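Local coordinates for protein alanine dehydrogenase (Archaeoglobus fulgidus, PDB 1OMO) that catalyses the reversible NAD-dependent oxidative deamination of L-alanine to pyruvate and ammonium, working as a homodimer that does not accept NADP in place of NAD, at residues Leu107-Ala112 with Gly134-Phe139; Tyr103-Arg108 with Ile295-Val300. All blocks are in the same frame, centred on the assembly; numbering follows the deposited sequence.

Interaction 1: residues Leu107-Ala112 with Gly134-Phe139. With NAD (nicotinamide-adenine-dinucleotide), chain D.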
loop_
_atom_site.group_PDB
_atom_site.type_symbol
_atom_site.label_atom_id
_atom_site.label_comp_id
_atom_site.label_asym_id
_atom_site.label_seq_id
_atom_site.Cartn_x
_atom_site.Cartn_y
_atom_site.Cartn_z
ATOM N N LEU A 107 11.006 13.949 10.443
ATOM C CA LEU A 107 12.328 14.357 9.987
ATOM C C LEU A 107 12.307 14.808 8.537
ATOM O O LEU A 107 12.750 15.917 8.232
ATOM C CB LEU A 107 13.316 13.202 10.137
ATOM C CG LEU A 107 14.775 13.452 10.553
ATOM C CD1 LEU A 107 15.692 12.715 9.601
ATOM C CD2 LEU A 107 15.116 14.896 10.605
ATOM N N ARG A 108 11.785 13.971 7.632
ATOM C CA ARG A 108 11.808 14.339 6.235
ATOM C C ARG A 108 10.814 15.452 5.879
ATOM O O ARG A 108 10.907 16.046 4.815
ATOM C CB ARG A 108 11.624 13.111 5.336
ATOM C CG ARG A 108 10.332 12.303 5.493
ATOM C CD ARG A 108 9.051 13.025 5.050
ATOM N NE ARG A 108 7.987 12.074 4.690
ATOM C CZ ARG A 108 6.686 12.370 4.641
ATOM N NH1 ARG A 108 6.270 13.587 4.954
ATOM N NH2 ARG A 108 5.803 11.469 4.213
ATOM N N THR A 109 9.867 15.734 6.759
ATOM C CA THR A 109 8.920 16.827 6.500
ATOM C C THR A 109 9.717 18.053 6.897
ATOM O O THR A 109 9.709 19.068 6.198
ATOM C CB THR A 109 7.642 16.693 7.371
ATOM O OG1 THR A 109 7.065 15.393 7.132
ATOM C CG2 THR A 109 6.623 17.792 7.001
ATOM N N GLY A 110 10.445 17.946 7.998
ATOM C CA GLY A 110 11.277 19.061 8.378
ATOM C C GLY A 110 12.273 19.359 7.266
ATOM O O GLY A 110 12.419 20.513 6.830
ATOM N N ALA A 111 12.963 18.319 6.783
ATOM C CA ALA A 111 13.958 18.497 5.725
ATOM C C ALA A 111 13.353 19.202 4.494
ATOM O O ALA A 111 13.959 20.132 3.945
ATOM C CB ALA A 111 14.566 17.137 5.329
ATOM N N ALA A 112 12.164 18.775 4.063
ATOM C CA ALA A 112 11.547 19.414 2.904
ATOM C C ALA A 112 11.310 20.899 3.162
ATOM O O ALA A 112 11.572 21.722 2.297
ATOM C CB ALA A 112 10.243 18.724 2.530
ATOM N N GLY A 134 4.088 22.716 17.776
ATOM C CA GLY A 134 4.115 21.295 18.098
ATOM C C GLY A 134 5.354 20.626 17.469
ATOM O O GLY A 134 6.290 21.301 17.016
ATOM N N THR A 135 5.340 19.303 17.414
ATOM C CA THR A 135 6.445 18.531 16.900
ATOM C C THR A 135 7.061 18.997 15.600
ATOM O O THR A 135 8.256 19.242 15.520
ATOM C CB THR A 135 6.033 17.064 16.731
ATOM O OG1 THR A 135 5.749 16.509 18.020
ATOM C CG2 THR A 135 7.148 16.266 16.063
ATOM N N GLN A 136 6.249 19.095 14.569
ATOM C CA GLN A 136 6.745 19.505 13.279
ATOM C C GLN A 136 7.446 20.860 13.303
ATOM O O GLN A 136 8.425 21.058 12.550
ATOM C CB GLN A 136 5.621 19.500 12.250
ATOM C CG GLN A 136 6.153 19.800 10.866
ATOM C CD GLN A 136 7.383 18.952 10.529
ATOM O OE1 GLN A 136 8.321 19.424 9.860
ATOM N NE2 GLN A 136 7.381 17.683 10.991
ATOM N N ALA A 137 6.985 21.797 14.140
ATOM C CA ALA A 137 7.644 23.100 14.162
ATOM C C ALA A 137 9.121 22.939 14.500
ATOM O O ALA A 137 9.965 23.592 13.882
ATOM C CB ALA A 137 6.986 24.052 15.170
ATOM N N TYR A 138 9.427 22.083 15.479
ATOM C CA TYR A 138 10.816 21.855 15.857
ATOM C C TYR A 138 11.612 21.326 14.658
ATOM O O TYR A 138 12.710 21.820 14.375
ATOM C CB TYR A 138 10.928 20.872 17.029
ATOM C CG TYR A 138 10.406 21.421 18.350
ATOM C CD1 TYR A 138 9.036 21.386 18.662
ATOM C CD2 TYR A 138 11.284 21.996 19.295
ATOM C CE1 TYR A 138 8.552 21.902 19.882
ATOM C CE2 TYR A 138 10.821 22.504 20.487
ATOM C CZ TYR A 138 9.457 22.454 20.785
ATOM O OH TYR A 138 9.012 22.950 21.992
ATOM N N PHE A 139 11.062 20.352 13.934
ATOM C CA PHE A 139 11.790 19.825 12.787
ATOM C C PHE A 139 11.977 20.858 11.698
ATOM O O PHE A 139 12.991 20.871 11.028
ATOM C CB PHE A 139 11.105 18.596 12.208
ATOM C CG PHE A 139 11.250 17.388 13.069
ATOM C CD1 PHE A 139 10.306 17.101 14.059
ATOM C CD2 PHE A 139 12.364 16.562 12.931
ATOM C CE1 PHE A 139 10.467 16.024 14.895
ATOM C CE2 PHE A 139 12.539 15.471 13.763
ATOM C CZ PHE A 139 11.588 15.194 14.756
HETATM P PA NAD D . 1.055 18.522 17.127
HETATM O O1A NAD D . -0.319 18.257 17.620
HETATM O O2A NAD D . 2.248 18.141 18.014
HETATM O O5B NAD D . 1.406 20.046 16.594
HETATM C C5B NAD D . 0.344 21.012 16.198
HETATM C C4B NAD D . 0.476 22.233 17.146
HETATM O O4B NAD D . -0.583 23.160 16.639
HETATM C C3B NAD D . 0.058 22.026 18.679
HETATM O O3B NAD D . 1.149 22.455 19.587
HETATM C C2B NAD D . -1.248 22.835 18.871
HETATM O O2B NAD D . -1.569 23.324 20.122
HETATM C C1B NAD D . -1.090 23.889 17.732
HETATM N N9A NAD D . -2.336 24.387 17.226
HETATM C C8A NAD D . -3.543 23.770 16.967
HETATM N N7A NAD D . -4.455 24.586 16.480
HETATM C C5A NAD D . -3.910 25.792 16.389
HETATM C C6A NAD D . -4.434 27.072 15.912
HETATM N N6A NAD D . -5.666 27.202 15.491
HETATM N N1A NAD D . -3.533 28.122 15.962
HETATM C C2A NAD D . -2.259 28.012 16.407
HETATM N N3A NAD D . -1.713 26.798 16.882
HETATM C C4A NAD D . -2.573 25.713 16.836
HETATM O O3 NAD D . 1.448 17.955 15.611
HETATM P PN NAD D . 2.850 17.941 14.651
HETATM O O1N NAD D . 3.865 18.831 15.319
HETATM O O2N NAD D . 3.157 16.508 14.263
HETATM O O5D NAD D . 2.203 18.766 13.331
HETATM C C5D NAD D . 0.769 18.196 13.028
HETATM C C4D NAD D . 0.204 18.728 11.752
HETATM O O4D NAD D . 1.222 18.422 10.643
HETATM C C3D NAD D . -1.112 18.043 11.265
HETATM O O3D NAD D . -1.886 18.900 10.405
HETATM C C2D NAD D . -0.533 16.823 10.542
HETATM O O2D NAD D . -1.473 16.030 9.896
HETATM C C1D NAD D . 0.592 17.525 9.643
HETATM N N1N NAD D . 1.785 16.745 9.163
HETATM C C2N NAD D . 2.015 16.913 7.729
HETATM C C3N NAD D . 3.258 16.345 7.269
HETATM C C7N NAD D . 3.500 16.529 5.653
HETATM O O7N NAD D . 4.268 15.711 5.070
HETATM N N7N NAD D . 2.873 17.572 5.020
HETATM C C4N NAD D . 4.231 15.686 8.057
HETATM C C5N NAD D . 3.871 15.598 9.463
HETATM C C6N NAD D . 2.682 16.118 9.998
#

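Interaction 2: residues Tyr103-Arg108 with Ile295-Val300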
loop_
_atom_site.group_PDB
_atom_site.type_symbol
_atom_site.label_atom_id
_atom_site.label_comp_id
_atom_site.label_asym_id
_atom_site.label_seq_id
_atom_site.Cartn_x
_atom_site.Cartn_y
_atom_site.Cartn_z
ATOM N N TYR A 103 9.389 8.490 13.317
ATOM C CA TYR A 103 10.319 9.576 13.439
ATOM C C TYR A 103 10.774 10.140 12.104
ATOM O O TYR A 103 10.863 11.356 11.954
ATOM C CB TYR A 103 11.521 9.106 14.238
ATOM C CG TYR A 103 12.670 10.084 14.298
ATOM C CD1 TYR A 103 13.814 9.886 13.526
ATOM C CD2 TYR A 103 12.649 11.167 15.184
ATOM C CE1 TYR A 103 14.912 10.735 13.640
ATOM C CE2 TYR A 103 13.730 12.006 15.297
ATOM C CZ TYR A 103 14.855 11.782 14.522
ATOM O OH TYR A 103 15.924 12.634 14.613
ATOM N N THR A 104 11.056 9.279 11.124
ATOM C CA THR A 104 11.551 9.789 9.862
ATOM C C THR A 104 10.500 10.510 9.073
ATOM O O THR A 104 10.824 11.220 8.137
ATOM C CB THR A 104 12.213 8.684 8.954
ATOM O OG1 THR A 104 11.319 7.575 8.769
ATOM C CG2 THR A 104 13.552 8.212 9.571
ATOM N N THR A 105 9.233 10.317 9.418
ATOM C CA THR A 105 8.172 11.037 8.704
ATOM C C THR A 105 8.283 12.520 9.135
ATOM O O THR A 105 8.203 13.432 8.303
ATOM C CB THR A 105 6.765 10.464 9.052
ATOM O OG1 THR A 105 6.634 9.158 8.477
ATOM C CG2 THR A 105 5.653 11.371 8.553
ATOM N N SER A 106 8.512 12.755 10.428
ATOM C CA SER A 106 8.648 14.133 10.943
ATOM C C SER A 106 9.941 14.748 10.401
ATOM O O SER A 106 9.958 15.895 9.928
ATOM C CB SER A 106 8.693 14.151 12.483
ATOM O OG SER A 106 7.392 14.043 13.019
ATOM N N LEU A 107 11.006 13.949 10.443
ATOM C CA LEU A 107 12.328 14.357 9.987
ATOM C C LEU A 107 12.307 14.808 8.537
ATOM O O LEU A 107 12.750 15.917 8.232
ATOM C CB LEU A 107 13.316 13.202 10.137
ATOM C CG LEU A 107 14.775 13.452 10.553
ATOM C CD1 LEU A 107 15.692 12.715 9.601
ATOM C CD2 LEU A 107 15.116 14.896 10.605
ATOM N N ARG A 108 11.785 13.971 7.632
ATOM C CA ARG A 108 11.808 14.339 6.235
ATOM C C ARG A 108 10.814 15.452 5.879
ATOM O O ARG A 108 10.907 16.046 4.815
ATOM C CB ARG A 108 11.624 13.111 5.336
ATOM C CG ARG A 108 10.332 12.303 5.493
ATOM C CD ARG A 108 9.051 13.025 5.050
ATOM N NE ARG A 108 7.987 12.074 4.690
ATOM C CZ ARG A 108 6.686 12.370 4.641
ATOM N NH1 ARG A 108 6.270 13.587 4.954
ATOM N NH2 ARG A 108 5.803 11.469 4.213
ATOM N N ILE A 295 8.214 9.293 -2.095
ATOM C CA ILE A 295 9.623 9.317 -2.486
ATOM C C ILE A 295 10.513 9.843 -1.357
ATOM O O ILE A 295 11.658 9.425 -1.252
ATOM C CB ILE A 295 9.878 10.105 -3.809
ATOM C CG1 ILE A 295 9.369 11.550 -3.698
ATOM C CG2 ILE A 295 9.213 9.393 -4.959
ATOM C CD1 ILE A 295 9.854 12.480 -4.798
ATOM N N GLN A 296 9.978 10.694 -0.484
ATOM C CA GLN A 296 10.763 11.212 0.654
ATOM C C GLN A 296 10.975 10.109 1.710
ATOM O O GLN A 296 12.061 9.988 2.297
ATOM C CB GLN A 296 10.087 12.451 1.318
ATOM C CG GLN A 296 9.893 13.648 0.364
ATOM C CD GLN A 296 8.982 14.801 0.900
ATOM O OE1 GLN A 296 7.859 14.580 1.331
ATOM N NE2 GLN A 296 9.477 16.028 0.824
ATOM N N ASP A 297 9.950 9.296 1.942
ATOM C CA ASP A 297 10.058 8.221 2.932
ATOM C C ASP A 297 11.036 7.127 2.435
ATOM O O ASP A 297 11.848 6.635 3.192
ATOM C CB ASP A 297 8.666 7.638 3.217
ATOM C CG ASP A 297 7.716 8.666 3.770
ATOM O OD1 ASP A 297 8.116 9.346 4.726
ATOM O OD2 ASP A 297 6.568 8.803 3.264
ATOM N N VAL A 298 10.973 6.758 1.158
ATOM C CA VAL A 298 11.918 5.745 0.660
ATOM C C VAL A 298 13.369 6.262 0.642
ATOM O O VAL A 298 14.291 5.579 1.142
ATOM C CB VAL A 298 11.529 5.232 -0.742
ATOM C CG1 VAL A 298 12.571 4.208 -1.226
ATOM C CG2 VAL A 298 10.147 4.557 -0.676
ATOM N N ALA A 299 13.570 7.468 0.102
ATOM C CA ALA A 299 14.904 8.086 0.049
ATOM C C ALA A 299 15.511 8.057 1.445
ATOM O O ALA A 299 16.621 7.565 1.673
ATOM C CB ALA A 299 14.804 9.537 -0.437
ATOM N N VAL A 300 14.758 8.572 2.394
ATOM C CA VAL A 300 15.230 8.602 3.743
ATOM C C VAL A 300 15.396 7.205 4.359
ATOM O O VAL A 300 16.303 6.992 5.150
ATOM C CB VAL A 300 14.299 9.472 4.598
ATOM C CG1 VAL A 300 14.184 8.889 5.975
ATOM C CG2 VAL A 300 14.854 10.904 4.677
HETATM O O HOH W 1 9.503 7.997 6.788
#

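Interaction 1: residues Leu107-Ala112 with Gly134-Phe139
Phe-139 lies across the backbone of Leu-107, with its CD2 3.7 Å from Leu-107 CA and the Leu-107 amide nitrogen over one ring face. The Leu-107 side chain crosses that of Phe-139 at about a right angle, CD2 to CD2 at 4.0 Å. One turn further on, Gly-110 brings its CA to 3.6 Å from Phe-139 O, and a beta carbon there would run into Phe-139 CB. Gln-136 CG points opposite the backbone nitrogen (chi1 -175°), and a bend at chi2 turns the amide back over Thr-109; OE1 is 3.2 Å from Gly-110 N at too poor an angle for a hydrogen bond, and NE2 bonds weakly to Ser-106 O. Helix 135-147 is the first helix of the Rossmann domain, following a glycine-rich turn that fits the GxGxxA pattern. Its N-terminus receives the NAD pyrophosphate: Gly-134 is the N-cap residue, and Gln-136 N donates to NAD O1N. Helix 102-120 holds the nicotinamide end, where Arg-108 NH1 bonds to the carboxamide O7N at 2.9 Å, in the guanidinium plane. Thr-109 OG1 sits 3.0 Å from NAD C4N, the hydride-accepting carbon, and is itself hydrogen-bonded to Thr-105 O. Behind Leu-107, Met-17 and Ala-20 of helix 17-32 cover the side chain.

Interaction 2: residues Tyr103-Arg108 with Ile295-Val300
Arg-108 reaches Asp-297 side-on, giving one nitrogen to each carboxylate oxygen in a buried salt bridge. The straighter bond runs from Arg-108 NH2 to Asp-297 OD2, 2.9 Å long with an N-H...O angle of 175°; it lies in the guanidinium plane and arrives on the syn side of the carboxylate. Arg-108 NE comes to 2.7 Å from Asp-297 OD1 but meets that oxygen from above the carboxylate plane, and OD1 is in turn tilted from the guanidinium plane. Arg-108 CG stands between the backbone N and the carbonyl carbon (chi1 60°), and the bend at chi2 sends the chain back alongside helix 294-311, toward Asp-297. The guanidinium is thereby sandwiched: Thr-105 CG2 sits over the centre of one face, and Gln-296 OE1, bonded to Leu-293 N, lies toward the rim of the other. One helix leads from the strands of the dimerisation domain into the Rossmann domain and the other returns from it; their segments 103-108 and 295-300 cross at 110°, the axes 9.8 Å apart at closest approach. Were the arginine replaced by an alanine, the buried Asp-297 carboxylate would probably lose its arginine partner and the carboxamide O7N of NAD this donor. Asp-297 OD2 also forms a salt bridge to Lys-65, the likely proton donor and acceptor, and Asp-297 OD1 accepts from a water that is 2.7 Å from Thr-104 OG1. Beside this polar cluster, Val-300 lays one methyl on each of two residues a turn apart, CG1 3.6 Å from Thr-104 CB and CG2 4.0 Å from Arg-108 CB. The aliphatic part of Arg-108 continues the packing, its CD resting 3.9 Å from Gln-296 CB.

How the interactions relate
Both interactions start from helix 102-120, and their centres lie about 10 Å apart. Leu-107 and Arg-108 are common to the two: Leu-107 touches Phe-139 in interaction 1 but only comes near 295-300 in interaction 2, whereas Arg-108 links the cofactor held at interaction 1 to the carboxylate of interaction 2. The groups also touch directly. Ala-112 CB is 3.3 Å from Gln-296 NE2, and Phe-139 CE1 is 3.5 Å from Ser-106 CB. Through Arg-108 and Thr-109 the nicotinamide end lies beside interaction 1, and Lys-65, the probable catalytic residue, meets Asp-297 in interaction 2, its side chain about 7 Å from that of Thr-109.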